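Local structure of putative diguanylate cyclase (GGDEF) with PAS/PAC domain (Rhodopseudomonas palustris, 3LIF) at residues Glu16-Ser21 with Asp206-Thr211; Gln69-Ala74 with Val146-Ser151; Leu112-Pro117 with Trp126-Ser131; Tyr221-Arg226 with Val234-Thr239. The protein probably makes 3',3'-c-di-GMP from two GTP molecules through a GGDEF domain outside this chain, which is its extracellular sensor domain of PDC fold. One frame throughout, in Å; residues are numbered along the deposited sequence.

The sensor has two antiparallel sheets of matching strand order, strung along helix 5-47. Interactions 2 and 3 share one sheet, centres 9 Å apart: strand 141-149 of interaction 2 lies next to strand 126-135 of interaction 3, and Ala147 N probably bonds Val130 O. Interactions 1 and 4 belong to the other, centres 5 Å apart and joined by strands 206-212 and 219-226; interaction 1 sets the long helix against that sheet. The two pairs do not touch: interactions 3 and 4 have nearest atoms about 11 Å apart. Bound MPD lies about 4 Å from the side chains of Thr148 and Val129, and citrate near Arg18 and Tyr224; both, probably from the crystallisation liquor, may mark pockets.

Interaction 1 of 4, residues Glu16-Ser21 with Asp206-Thr211; sequences EMRNLS and DGYYLT
Arg18 lays one face of its guanidinium over Tyr208 CB, with Arg18 CZ 3.6 Å from that carbon and the guanidinium and phenol ring planes 33° apart. The same face looks onto the Gly207-Tyr208 peptide, while Asp206 OD2 sits near the guanidinium edge, 4.2 Å from Arg18 NH2 and too far for a salt bridge. The side chains of selenomethionine Met17 and Tyr208 cross at about a right angle, Met17 CB 3.6 Å from Tyr208 CE1. One water spans the gap between charges, giving a 2.8 Å bond to Asp206 OD2 and taking a weak one from Arg18 NE; a second donates to Ser21 OG and to Gly207 O. Ser21 OG bonds Arg18 O at 2.9 Å and meets Arg225 NE. The bend at chi3 (102°) turns the Arg18 head toward the strand; Glu14, one helical turn earlier, forms a salt bridge with NH1, and citrate accepts a hydrogen bond from NH2. With a leucine here, Glu14 would probably lose its salt-bridge partner, the water at Asp206 a contact, and the Tyr208 base its cover. Helix 5-47 thus meets edge strand 206-212 by packing and water bridges, Arg18 probably sharing its charge with Glu14, Asp206 and citrate.

Interaction 2 of 4, residues Gln69-Ala74 with Val146-Ser151; sequences QLSDVA and VATIES
The carboxylate of Asp72 receives Thr148 OG1 on the syn lone pair of OD1, at 2.7 Å, and Thr148 N adds a weak bond to the same oxygen. Its other oxygen, OD2, takes a water that also donates to Thr148 OG1, and is hydrogen-bonded with Thr122 OG1, in the turn between strands 113-119 and 126-135. CG lies between the backbone N and the carbonyl carbon (chi1 56°), which folds the carboxylate back toward strand 141-149. The second carboxylate, that of Glu150, is met at OE1 by Ser71 OG in a weak bond of 2.9 Å. At the flat carbonyl of Gln69, Glu150 N arrives from above the plane, 48° out of it, whereas the Gln69 amide turns away to Thr31 of helix 5-47.

Backbone bonds continue the pairing: Ser71 N to Thr148 O at 2.8 Å, Thr148 N to Asp72 O at 3.1 Å, and a two-way pair between Ala74 and Val146. Apolar contact gathers on Ala147 CB, which lies 3.9 Å from Leu70 CD1 and equally far from Val73 CG2. Leu70 and Val73 then reach Ala35 and Ile42 of the long helix.

Leu70 pairs with Ile149 and Val73 with Ala147, both as antiparallel non-hydrogen-bonded pairs, so the register slips by one residue between them. That is a beta bulge, at the corner the chain turns at Ser71 within strand 70-76 of the antiparallel PDC-domain sheet.

Interaction 3 of 4, residues Leu112-Pro117 with Trp126-Ser131; sequences LLITGP and WVFVVS
Leu113 and Ser131 pair at one end of a beta hairpin, strands 113-119 and 126-135, on the outer side of a PDC-domain sheet. Backbone bonds come first: Leu113 N gives to Ser131 O, with a weak return bond, and Thr115 and Val129 bond both ways, Thr115 N to Val129 O at 2.8 Å. Between these pairs, Ile114 CA points its hydrogen at Val129 O from 3.4 Å.

Apolar contact is led by Phe128. With CG anti to its carbonyl carbon (chi1 -75°), the ring reaches across to the other strand, CE2 3.4 Å from Gly116 C, and Pro117 N lies over one face, 3.8 Å from CZ. A CB on Gly116 would strike this ring. The peptide before Pro117 is cis, and Pro117 O lies in plane at the edge of the Trp126 ring. A serine replacing Phe128 would probably open a gap beside Gly116 and leave that side of Pro117 uncovered.

Polar side chains meet on the opposite face of the sheet, next to Tyr100 of helix 99-106. There one water joins Leu113 O at 2.9 Å, Thr115 OG1 at 2.7 Å and Ser131 OG at 2.9 Å.

Interaction 4 of 4, residues Tyr221-Arg226 with Val234-Thr239; sequences YLAYRR and VTVART
Ala223 and Val236 form the middle pair of a regular antiparallel beta hairpin, strands 219-226 and 232-239, inside the sheet of the PDC domain that contains residues 168-239. Its strands run at 169° to each other. Ala223 N gives to Val236 O and Val236 N to Ala223 O, each at 2.8 Å. Arg225 and Val234 also bond in both directions; Arg238 N gives to Tyr221 O at 3.1 Å, while the return bond from Tyr221 N is weak and doubtful. Between these pairs, CA hydrogens point at carbonyls, as from Leu222 CA to Val236 O at 3.4 Å.

One face of the hairpin bears Leu222, Tyr224, Thr235 and Ala237. Leu222 CB lies 4.3 Å from Ala237 CB, and Thr235 CG2 is 3.9 Å from Tyr224 CB. Tyr224 holds CG between its backbone N and carbonyl carbon (chi1 72°), and its ring leaves the partner strand for Leu196 and Ala200 of helix 195-203, with OH bonded to Ser204 O.

The other face, with Tyr221, Ala223, Arg225, Val236 and Arg238, is covered by helix 5-47: Met17 touches Ala223 and Arg238, Leu20 meets Val236, and the Arg225 side chain touches His22, its guanidinium bonding Ser21 OG and, through NH2, Arg18 O. Tyr221 sets its ring against that of Tyr208, planes about 25° apart. Across the hairpin, the Ala223 methyl, CB, lies 4.4 Å from Val236 CG2.

Interaction 1 of 4, residues Glu16-Ser21 with Asp206-Thr211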
loop_
_atom_site.group_PDB
_atom_site.type_symbol
_atom_site.label_atom_id
_atom_site.label_comp_id
_atom_site.label_asym_id
_atom_site.label_seq_id
_atom_site.Cartn_x
_atom_site.Cartn_y
_atom_site.Cartn_z
ATOM N N GLU A 16 -7.625 5.589 22.772
ATOM C CA GLU A 16 -8.303 5.908 21.517
ATOM C C GLU A 16 -7.356 5.634 20.381
ATOM O O GLU A 16 -7.787 5.202 19.314
ATOM C CB GLU A 16 -8.759 7.353 21.408
ATOM C CG GLU A 16 -9.717 7.814 22.467
ATOM C CD GLU A 16 -9.705 9.347 22.575
ATOM O OE1 GLU A 16 -8.805 10.007 21.948
ATOM O OE2 GLU A 16 -10.585 9.883 23.283
HETATM N N MSE A 17 -6.079 5.930 20.624
HETATM C CA MSE A 17 -5.030 5.716 19.671
HETATM C C MSE A 17 -4.966 4.231 19.382
HETATM O O MSE A 17 -4.997 3.849 18.221
HETATM C CB MSE A 17 -3.688 6.186 20.192
HETATM C CG MSE A 17 -3.632 7.642 20.590
HETATM SE SE MSE A 17 -3.696 8.719 19.026
HETATM C CE MSE A 17 -1.755 9.093 19.066
ATOM N N ARG A 18 -4.920 3.383 20.406
ATOM C CA ARG A 18 -4.819 1.955 20.119
ATOM C C ARG A 18 -6.015 1.501 19.279
ATOM O O ARG A 18 -5.835 0.718 18.346
ATOM C CB ARG A 18 -4.533 1.073 21.367
ATOM C CG ARG A 18 -3.185 1.415 21.952
ATOM C CD ARG A 18 -2.877 0.909 23.390
ATOM N NE ARG A 18 -2.014 -0.253 23.276
ATOM C CZ ARG A 18 -0.803 -0.402 23.787
ATOM N NH1 ARG A 18 -0.243 0.518 24.568
ATOM N NH2 ARG A 18 -0.158 -1.532 23.532
ATOM N N ASN A 19 -7.218 2.017 19.529
ATOM C CA ASN A 19 -8.349 1.550 18.702
ATOM C C ASN A 19 -8.204 2.098 17.343
ATOM O O ASN A 19 -8.475 1.430 16.393
ATOM C CB ASN A 19 -9.747 1.898 19.249
ATOM C CG ASN A 19 -9.938 1.439 20.706
ATOM O OD1 ASN A 19 -10.809 1.969 21.423
ATOM N ND2 ASN A 19 -9.092 0.487 21.175
ATOM N N LEU A 20 -7.771 3.337 17.249
ATOM C CA LEU A 20 -7.693 3.970 15.953
ATOM C C LEU A 20 -6.731 3.181 14.979
ATOM O O LEU A 20 -7.070 2.881 13.820
ATOM C CB LEU A 20 -7.286 5.415 16.156
ATOM C CG LEU A 20 -7.233 6.127 14.835
ATOM C CD1 LEU A 20 -8.416 5.703 13.978
ATOM C CD2 LEU A 20 -7.159 7.639 15.065
ATOM N N SER A 21 -5.559 2.830 15.501
ATOM C CA SER A 21 -4.635 1.952 14.839
ATOM C C SER A 21 -5.350 0.654 14.385
ATOM O O SER A 21 -5.165 0.173 13.253
ATOM C CB SER A 21 -3.434 1.650 15.751
ATOM O OG SER A 21 -3.625 0.453 16.484
ATOM N N ASP A 206 1.612 -4.831 17.579
ATOM C CA ASP A 206 1.729 -3.508 18.215
ATOM C C ASP A 206 2.110 -3.405 19.698
ATOM O O ASP A 206 2.202 -4.457 20.423
ATOM C CB ASP A 206 0.266 -3.112 18.251
ATOM C CG ASP A 206 -0.590 -4.205 19.010
ATOM O OD1 ASP A 206 -0.920 -5.293 18.475
ATOM O OD2 ASP A 206 -0.857 -4.029 20.205
ATOM N N GLY A 207 2.170 -2.169 20.229
ATOM C CA GLY A 207 1.657 -0.977 19.615
ATOM C C GLY A 207 1.631 0.450 20.233
ATOM O O GLY A 207 0.982 1.288 19.602
ATOM N N TYR A 208 2.313 0.854 21.323
ATOM C CA TYR A 208 2.210 2.329 21.694
ATOM C C TYR A 208 3.322 3.006 22.500
ATOM O O TYR A 208 3.659 2.516 23.528
ATOM C CB TYR A 208 0.969 2.519 22.526
ATOM C CG TYR A 208 0.543 3.932 22.852
ATOM C CD1 TYR A 208 -0.281 4.651 21.978
ATOM C CD2 TYR A 208 0.884 4.523 24.083
ATOM C CE1 TYR A 208 -0.725 5.957 22.290
ATOM C CE2 TYR A 208 0.460 5.830 24.419
ATOM C CZ TYR A 208 -0.354 6.539 23.516
ATOM O OH TYR A 208 -0.782 7.806 23.819
ATOM N N TYR A 209 3.855 4.159 22.110
ATOM C CA TYR A 209 5.029 4.681 22.839
ATOM C C TYR A 209 5.438 6.097 22.482
ATOM O O TYR A 209 4.886 6.707 21.582
ATOM C CB TYR A 209 6.252 3.774 22.658
ATOM C CG TYR A 209 6.716 3.654 21.230
ATOM C CD1 TYR A 209 7.617 4.549 20.701
ATOM C CD2 TYR A 209 6.222 2.653 20.401
ATOM C CE1 TYR A 209 8.007 4.450 19.384
ATOM C CE2 TYR A 209 6.610 2.557 19.083
ATOM C CZ TYR A 209 7.503 3.443 18.575
ATOM O OH TYR A 209 7.894 3.354 17.239
ATOM N N LEU A 210 6.429 6.643 23.147
ATOM C CA LEU A 210 6.693 8.047 22.908
ATOM C C LEU A 210 7.862 8.196 21.982
ATOM O O LEU A 210 8.803 7.489 22.125
ATOM C CB LEU A 210 6.974 8.761 24.221
ATOM C CG LEU A 210 7.267 10.250 23.998
ATOM C CD1 LEU A 210 6.091 11.163 24.359
ATOM C CD2 LEU A 210 8.552 10.643 24.770
ATOM N N THR A 211 7.838 9.109 21.028
ATOM C CA THR A 211 8.907 9.101 20.030
ATOM C C THR A 211 9.002 10.439 19.303
ATOM O O THR A 211 8.244 11.363 19.566
ATOM C CB THR A 211 8.666 7.955 19.018
ATOM O OG1 THR A 211 9.835 7.765 18.254
ATOM C CG2 THR A 211 7.567 8.297 18.070
HETATM O O HOH W 1 -2.199 -1.532 20.436
HETATM O O HOH W 2 -1.707 0.197 18.600
#

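Interaction 2 of 4, residues Gln69-Ala74 with Val146-Ser151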
loop_
_atom_site.group_PDB
_atom_site.type_symbol
_atom_site.label_atom_id
_atom_site.label_comp_id
_atom_site.label_asym_id
_atom_site.label_seq_id
_atom_site.Cartn_x
_atom_site.Cartn_y
_atom_site.Cartn_z
ATOM N N GLN A 69 -9.117 2.520 -5.188
ATOM C CA GLN A 69 -7.739 2.331 -4.704
ATOM C C GLN A 69 -6.642 1.946 -5.754
ATOM O O GLN A 69 -5.431 1.847 -5.408
ATOM C CB GLN A 69 -7.700 1.332 -3.574
ATOM C CG GLN A 69 -7.906 -0.053 -4.049
ATOM C CD GLN A 69 -9.384 -0.523 -3.881
ATOM O OE1 GLN A 69 -10.325 0.096 -4.418
ATOM N NE2 GLN A 69 -9.573 -1.618 -3.109
ATOM N N LEU A 70 -7.053 1.716 -7.004
ATOM C CA LEU A 70 -6.151 1.292 -8.053
ATOM C C LEU A 70 -6.179 2.364 -9.085
ATOM O O LEU A 70 -7.225 2.742 -9.524
ATOM C CB LEU A 70 -6.658 0.011 -8.648
ATOM C CG LEU A 70 -6.592 -1.178 -7.688
ATOM C CD1 LEU A 70 -6.796 -2.462 -8.462
ATOM C CD2 LEU A 70 -5.253 -1.259 -6.958
ATOM N N SER A 71 -5.051 2.934 -9.450
ATOM C CA SER A 71 -5.070 3.975 -10.479
ATOM C C SER A 71 -5.270 3.367 -11.841
ATOM O O SER A 71 -5.919 3.940 -12.653
ATOM C CB SER A 71 -3.747 4.711 -10.515
ATOM O OG SER A 71 -3.667 5.579 -9.398
ATOM N N ASP A 72 -4.657 2.222 -12.091
ATOM C CA ASP A 72 -4.646 1.629 -13.408
ATOM C C ASP A 72 -4.234 0.175 -13.307
ATOM O O ASP A 72 -3.792 -0.272 -12.226
ATOM C CB ASP A 72 -3.742 2.390 -14.341
ATOM C CG ASP A 72 -2.354 2.505 -13.807
ATOM O OD1 ASP A 72 -1.975 1.630 -12.970
ATOM O OD2 ASP A 72 -1.657 3.473 -14.206
ATOM N N VAL A 73 -4.419 -0.569 -14.396
ATOM C CA VAL A 73 -4.165 -2.021 -14.404
ATOM C C VAL A 73 -3.512 -2.471 -15.720
ATOM O O VAL A 73 -3.859 -1.993 -16.832
ATOM C CB VAL A 73 -5.493 -2.807 -14.271
ATOM C CG1 VAL A 73 -5.224 -4.303 -14.197
ATOM C CG2 VAL A 73 -6.229 -2.311 -13.056
ATOM N N ALA A 74 -2.583 -3.400 -15.651
ATOM C CA ALA A 74 -2.045 -3.785 -16.908
ATOM C C ALA A 74 -1.698 -5.252 -16.887
ATOM O O ALA A 74 -1.587 -5.850 -15.804
ATOM C CB ALA A 74 -0.873 -2.899 -17.338
ATOM N N VAL A 146 -0.667 -6.285 -13.008
ATOM C CA VAL A 146 -0.057 -5.374 -12.056
ATOM C C VAL A 146 -1.063 -4.269 -11.977
ATOM O O VAL A 146 -1.604 -3.884 -13.029
ATOM C CB VAL A 146 1.076 -4.499 -12.705
ATOM C CG1 VAL A 146 2.185 -4.162 -11.708
ATOM C CG2 VAL A 146 1.573 -5.050 -14.036
ATOM N N ALA A 147 -1.242 -3.674 -10.807
ATOM C CA ALA A 147 -2.030 -2.454 -10.754
ATOM C C ALA A 147 -1.389 -1.496 -9.774
ATOM O O ALA A 147 -0.722 -1.920 -8.792
ATOM C CB ALA A 147 -3.447 -2.743 -10.377
ATOM N N THR A 148 -1.541 -0.214 -10.063
ATOM C CA THR A 148 -0.903 0.798 -9.252
ATOM C C THR A 148 -1.769 1.184 -8.062
ATOM O O THR A 148 -2.961 1.501 -8.212
ATOM C CB THR A 148 -0.717 2.078 -10.047
ATOM O OG1 THR A 148 0.072 1.776 -11.186
ATOM C CG2 THR A 148 -0.010 3.083 -9.204
ATOM N N ILE A 149 -1.179 1.173 -6.878
ATOM C CA ILE A 149 -1.970 1.523 -5.717
ATOM C C ILE A 149 -2.242 3.000 -5.775
ATOM O O ILE A 149 -1.303 3.747 -5.931
ATOM C CB ILE A 149 -1.225 1.168 -4.453
ATOM C CG1 ILE A 149 -1.337 -0.336 -4.259
ATOM C CG2 ILE A 149 -1.811 1.924 -3.240
ATOM C CD1 ILE A 149 -0.220 -0.878 -3.388
ATOM N N GLU A 150 -3.499 3.432 -5.664
ATOM C CA GLU A 150 -3.785 4.887 -5.657
ATOM C C GLU A 150 -3.491 5.480 -4.257
ATOM O O GLU A 150 -4.286 5.329 -3.292
ATOM C CB GLU A 150 -5.241 5.170 -6.012
ATOM C CG GLU A 150 -5.580 6.639 -5.957
ATOM C CD GLU A 150 -5.294 7.313 -7.299
ATOM O OE1 GLU A 150 -5.967 6.985 -8.317
ATOM O OE2 GLU A 150 -4.411 8.192 -7.355
ATOM N N SER A 151 -2.367 6.140 -4.092
ATOM C CA SER A 151 -2.063 6.520 -2.729
ATOM C C SER A 151 -3.039 7.582 -2.157
ATOM O O SER A 151 -3.326 7.578 -0.951
ATOM C CB SER A 151 -0.598 6.899 -2.571
ATOM O OG SER A 151 -0.317 8.029 -3.383
HETATM O O HOH W 3 0.661 3.716 -12.617
#

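Interaction 3 of 4, residues Leu112-Pro117 with Trp126-Ser131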
loop_
_atom_site.group_PDB
_atom_site.type_symbol
_atom_site.label_atom_id
_atom_site.label_comp_id
_atom_site.label_asym_id
_atom_site.label_seq_id
_atom_site.Cartn_x
_atom_site.Cartn_y
_atom_site.Cartn_z
ATOM N N LEU A 112 -0.886 -11.505 -3.605
ATOM C CA LEU A 112 -0.841 -10.161 -4.155
ATOM C C LEU A 112 0.590 -9.739 -3.828
ATOM O O LEU A 112 0.984 -9.899 -2.710
ATOM C CB LEU A 112 -1.731 -9.315 -3.343
ATOM C CG LEU A 112 -2.790 -8.500 -4.031
ATOM C CD1 LEU A 112 -3.001 -7.148 -3.276
ATOM C CD2 LEU A 112 -2.483 -8.270 -5.477
ATOM N N LEU A 113 1.410 -9.277 -4.761
ATOM C CA LEU A 113 2.782 -8.912 -4.382
ATOM C C LEU A 113 2.776 -7.425 -4.332
ATOM O O LEU A 113 2.157 -6.766 -5.223
ATOM C CB LEU A 113 3.767 -9.328 -5.434
ATOM C CG LEU A 113 5.274 -9.517 -5.188
ATOM C CD1 LEU A 113 6.045 -8.781 -6.360
ATOM C CD2 LEU A 113 5.866 -9.182 -3.841
ATOM N N ILE A 114 3.407 -6.879 -3.293
ATOM C CA ILE A 114 3.480 -5.414 -3.211
ATOM C C ILE A 114 4.874 -4.961 -3.492
ATOM O O ILE A 114 5.798 -5.441 -2.895
ATOM C CB ILE A 114 3.062 -4.858 -1.842
ATOM C CG1 ILE A 114 1.652 -5.339 -1.488
ATOM C CG2 ILE A 114 3.199 -3.299 -1.814
ATOM C CD1 ILE A 114 1.361 -5.131 -0.110
ATOM N N THR A 115 5.031 -4.054 -4.423
ATOM C CA THR A 115 6.355 -3.736 -4.921
ATOM C C THR A 115 6.451 -2.233 -5.006
ATOM O O THR A 115 5.477 -1.572 -5.406
ATOM C CB THR A 115 6.483 -4.264 -6.335
ATOM O OG1 THR A 115 6.462 -5.690 -6.289
ATOM C CG2 THR A 115 7.754 -3.772 -6.978
ATOM N N GLY A 116 7.591 -1.681 -4.628
ATOM C CA GLY A 116 7.746 -0.201 -4.638
ATOM C C GLY A 116 8.902 0.277 -3.786
ATOM O O GLY A 116 9.392 -0.475 -2.956
ATOM N N PRO A 117 9.300 1.529 -3.961
ATOM C CA PRO A 117 8.638 2.412 -4.916
ATOM C C PRO A 117 9.281 2.275 -6.302
ATOM O O PRO A 117 10.471 2.056 -6.380
ATOM C CB PRO A 117 8.935 3.812 -4.368
ATOM C CG PRO A 117 10.195 3.638 -3.492
ATOM C CD PRO A 117 10.426 2.186 -3.273
ATOM N N TRP A 126 5.988 8.175 -9.206
ATOM C CA TRP A 126 6.653 7.211 -8.315
ATOM C C TRP A 126 5.604 6.607 -7.431
ATOM O O TRP A 126 4.956 7.324 -6.685
ATOM C CB TRP A 126 7.707 7.900 -7.476
ATOM C CG TRP A 126 8.966 8.101 -8.274
ATOM C CD1 TRP A 126 9.278 9.191 -9.060
ATOM C CD2 TRP A 126 10.051 7.167 -8.432
ATOM N NE1 TRP A 126 10.491 8.989 -9.684
ATOM C CE2 TRP A 126 10.992 7.765 -9.326
ATOM C CE3 TRP A 126 10.312 5.887 -7.929
ATOM C CZ2 TRP A 126 12.196 7.125 -9.717
ATOM C CZ3 TRP A 126 11.515 5.238 -8.320
ATOM C CH2 TRP A 126 12.440 5.870 -9.207
ATOM N N VAL A 127 5.404 5.298 -7.520
ATOM C CA VAL A 127 4.243 4.693 -6.907
ATOM C C VAL A 127 4.612 3.371 -6.340
ATOM O O VAL A 127 5.713 2.875 -6.540
ATOM C CB VAL A 127 3.167 4.434 -7.945
ATOM C CG1 VAL A 127 2.765 5.730 -8.624
ATOM C CG2 VAL A 127 3.665 3.460 -8.978
ATOM N N PHE A 128 3.694 2.815 -5.581
ATOM C CA PHE A 128 3.728 1.406 -5.246
ATOM C C PHE A 128 2.682 0.664 -6.078
ATOM O O PHE A 128 1.692 1.241 -6.571
ATOM C CB PHE A 128 3.424 1.185 -3.774
ATOM C CG PHE A 128 4.545 1.533 -2.895
ATOM C CD1 PHE A 128 4.855 2.860 -2.669
ATOM C CD2 PHE A 128 5.324 0.516 -2.326
ATOM C CE1 PHE A 128 5.922 3.192 -1.868
ATOM C CE2 PHE A 128 6.400 0.805 -1.509
ATOM C CZ PHE A 128 6.717 2.156 -1.280
ATOM N N VAL A 129 2.871 -0.638 -6.159
ATOM C CA VAL A 129 2.160 -1.395 -7.125
ATOM C C VAL A 129 1.912 -2.756 -6.537
ATOM O O VAL A 129 2.673 -3.215 -5.656
ATOM C CB VAL A 129 3.046 -1.472 -8.398
ATOM C CG1 VAL A 129 3.350 -2.905 -8.834
ATOM C CG2 VAL A 129 2.481 -0.633 -9.441
ATOM N N VAL A 130 0.900 -3.428 -7.069
ATOM C CA VAL A 130 0.422 -4.679 -6.504
ATOM C C VAL A 130 0.269 -5.617 -7.717
ATOM O O VAL A 130 -0.043 -5.128 -8.853
ATOM C CB VAL A 130 -0.946 -4.339 -5.835
ATOM C CG1 VAL A 130 -2.151 -4.484 -6.812
ATOM C CG2 VAL A 130 -1.130 -5.034 -4.534
ATOM N N SER A 131 0.537 -6.921 -7.552
ATOM C CA SER A 131 0.584 -7.769 -8.739
ATOM C C SER A 131 0.330 -9.254 -8.486
ATOM O O SER A 131 0.608 -9.786 -7.402
ATOM C CB SER A 131 1.950 -7.581 -9.473
ATOM O OG SER A 131 3.027 -8.257 -8.814
HETATM O O HOH W 4 3.958 -6.002 -7.303
#

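Interaction 4 of 4, residues Tyr221-Arg226 with Val234-Thr239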
loop_
_atom_site.group_PDB
_atom_site.type_symbol
_atom_site.label_atom_id
_atom_site.label_comp_id
_atom_site.label_asym_id
_atom_site.label_seq_id
_atom_site.Cartn_x
_atom_site.Cartn_y
_atom_site.Cartn_z
ATOM N N TYR A 221 3.217 10.877 21.117
ATOM C CA TYR A 221 2.805 9.519 21.343
ATOM C C TYR A 221 2.364 8.918 20.013
ATOM O O TYR A 221 1.630 9.559 19.253
ATOM C CB TYR A 221 1.647 9.454 22.322
ATOM C CG TYR A 221 2.099 9.559 23.731
ATOM C CD1 TYR A 221 2.310 10.802 24.313
ATOM C CD2 TYR A 221 2.355 8.419 24.490
ATOM C CE1 TYR A 221 2.744 10.935 25.617
ATOM C CE2 TYR A 221 2.795 8.535 25.839
ATOM C CZ TYR A 221 2.989 9.808 26.392
ATOM O OH TYR A 221 3.421 9.966 27.715
ATOM N N LEU A 222 2.820 7.686 19.768
ATOM C CA LEU A 222 2.570 6.939 18.553
ATOM C C LEU A 222 2.012 5.545 18.853
ATOM O O LEU A 222 2.510 4.746 19.740
ATOM C CB LEU A 222 3.878 6.790 17.766
ATOM C CG LEU A 222 3.894 5.967 16.446
ATOM C CD1 LEU A 222 5.002 6.441 15.562
ATOM C CD2 LEU A 222 3.991 4.465 16.677
ATOM N N ALA A 223 0.970 5.220 18.120
ATOM C CA ALA A 223 0.454 3.877 18.206
ATOM C C ALA A 223 0.669 3.273 16.811
ATOM O O ALA A 223 0.475 3.966 15.790
ATOM C CB ALA A 223 -1.003 3.908 18.553
ATOM N N TYR A 224 1.082 2.003 16.785
ATOM C CA TYR A 224 1.283 1.271 15.555
ATOM C C TYR A 224 0.717 -0.108 15.678
ATOM O O TYR A 224 0.612 -0.662 16.767
ATOM C CB TYR A 224 2.756 1.106 15.267
ATOM C CG TYR A 224 3.441 0.122 16.187
ATOM C CD1 TYR A 224 3.421 -1.231 15.898
ATOM C CD2 TYR A 224 4.108 0.554 17.388
ATOM C CE1 TYR A 224 4.068 -2.155 16.722
ATOM C CE2 TYR A 224 4.761 -0.339 18.224
ATOM C CZ TYR A 224 4.728 -1.705 17.876
ATOM O OH TYR A 224 5.337 -2.665 18.634
ATOM N N ARG A 225 0.420 -0.680 14.528
ATOM C CA ARG A 225 -0.111 -2.023 14.427
ATOM C C ARG A 225 0.170 -2.704 13.056
ATOM O O ARG A 225 -0.116 -2.142 11.981
ATOM C CB ARG A 225 -1.630 -1.988 14.688
ATOM C CG ARG A 225 -2.253 -3.364 14.725
ATOM C CD ARG A 225 -3.723 -3.297 14.878
ATOM N NE ARG A 225 -4.086 -2.417 15.994
ATOM C CZ ARG A 225 -4.348 -2.830 17.244
ATOM N NH1 ARG A 225 -4.294 -4.114 17.562
ATOM N NH2 ARG A 225 -4.670 -1.952 18.174
ATOM N N ARG A 226 0.733 -3.911 13.092
ATOM C CA ARG A 226 0.861 -4.716 11.860
ATOM C C ARG A 226 -0.497 -4.829 11.224
ATOM O O ARG A 226 -1.490 -5.031 11.928
ATOM C CB ARG A 226 1.363 -6.115 12.127
ATOM C CG ARG A 226 2.820 -6.105 12.384
ATOM C CD ARG A 226 3.434 -7.474 12.140
ATOM N NE ARG A 226 4.818 -7.507 12.618
ATOM C CZ ARG A 226 5.889 -7.140 11.905
ATOM N NH1 ARG A 226 7.068 -7.221 12.458
ATOM N NH2 ARG A 226 5.801 -6.691 10.666
ATOM N N VAL A 234 0.583 0.179 10.157
ATOM C CA VAL A 234 0.008 1.528 10.139
ATOM C C VAL A 234 0.489 2.194 11.384
ATOM O O VAL A 234 0.712 1.502 12.399
ATOM C CB VAL A 234 -1.509 1.506 10.203
ATOM C CG1 VAL A 234 -2.080 1.061 8.876
ATOM C CG2 VAL A 234 -1.967 0.559 11.330
ATOM N N THR A 235 0.656 3.513 11.344
ATOM C CA THR A 235 0.969 4.235 12.581
ATOM C C THR A 235 0.069 5.456 12.708
ATOM O O THR A 235 -0.239 6.042 11.690
ATOM C CB THR A 235 2.410 4.716 12.575
ATOM O OG1 THR A 235 2.578 5.723 11.560
ATOM C CG2 THR A 235 3.399 3.545 12.331
ATOM N N VAL A 236 -0.365 5.814 13.932
ATOM C CA VAL A 236 -1.063 7.090 14.227
ATOM C C VAL A 236 -0.284 7.788 15.292
ATOM O O VAL A 236 0.052 7.173 16.296
ATOM C CB VAL A 236 -2.384 6.932 15.004
ATOM C CG1 VAL A 236 -3.395 7.886 14.477
ATOM C CG2 VAL A 236 -2.920 5.575 14.991
ATOM N N ALA A 237 -0.092 9.091 15.146
ATOM C CA ALA A 237 0.622 9.873 16.155
ATOM C C ALA A 237 -0.048 11.210 16.409
ATOM O O ALA A 237 -0.735 11.739 15.539
ATOM C CB ALA A 237 2.024 10.097 15.735
ATOM N N ARG A 238 0.131 11.728 17.623
ATOM C CA ARG A 238 -0.245 13.111 17.967
ATOM C C ARG A 238 0.720 13.734 18.959
ATOM O O ARG A 238 1.237 13.050 19.825
ATOM C CB ARG A 238 -1.709 13.226 18.464
ATOM C CG ARG A 238 -2.102 12.552 19.767
ATOM C CD ARG A 238 -3.387 13.216 20.417
ATOM N NE ARG A 238 -4.701 12.889 19.798
ATOM C CZ ARG A 238 -5.598 11.993 20.282
ATOM N NH1 ARG A 238 -5.382 11.301 21.399
ATOM N NH2 ARG A 238 -6.740 11.757 19.657
ATOM N N THR A 239 0.990 15.028 18.810
ATOM C CA THR A 239 1.716 15.765 19.838
ATOM C C THR A 239 0.863 15.719 21.066
ATOM O O THR A 239 -0.353 15.662 20.984
ATOM C CB THR A 239 2.023 17.245 19.468
ATOM O OG1 THR A 239 0.870 17.840 18.904
ATOM C CG2 THR A 239 3.100 17.344 18.429
#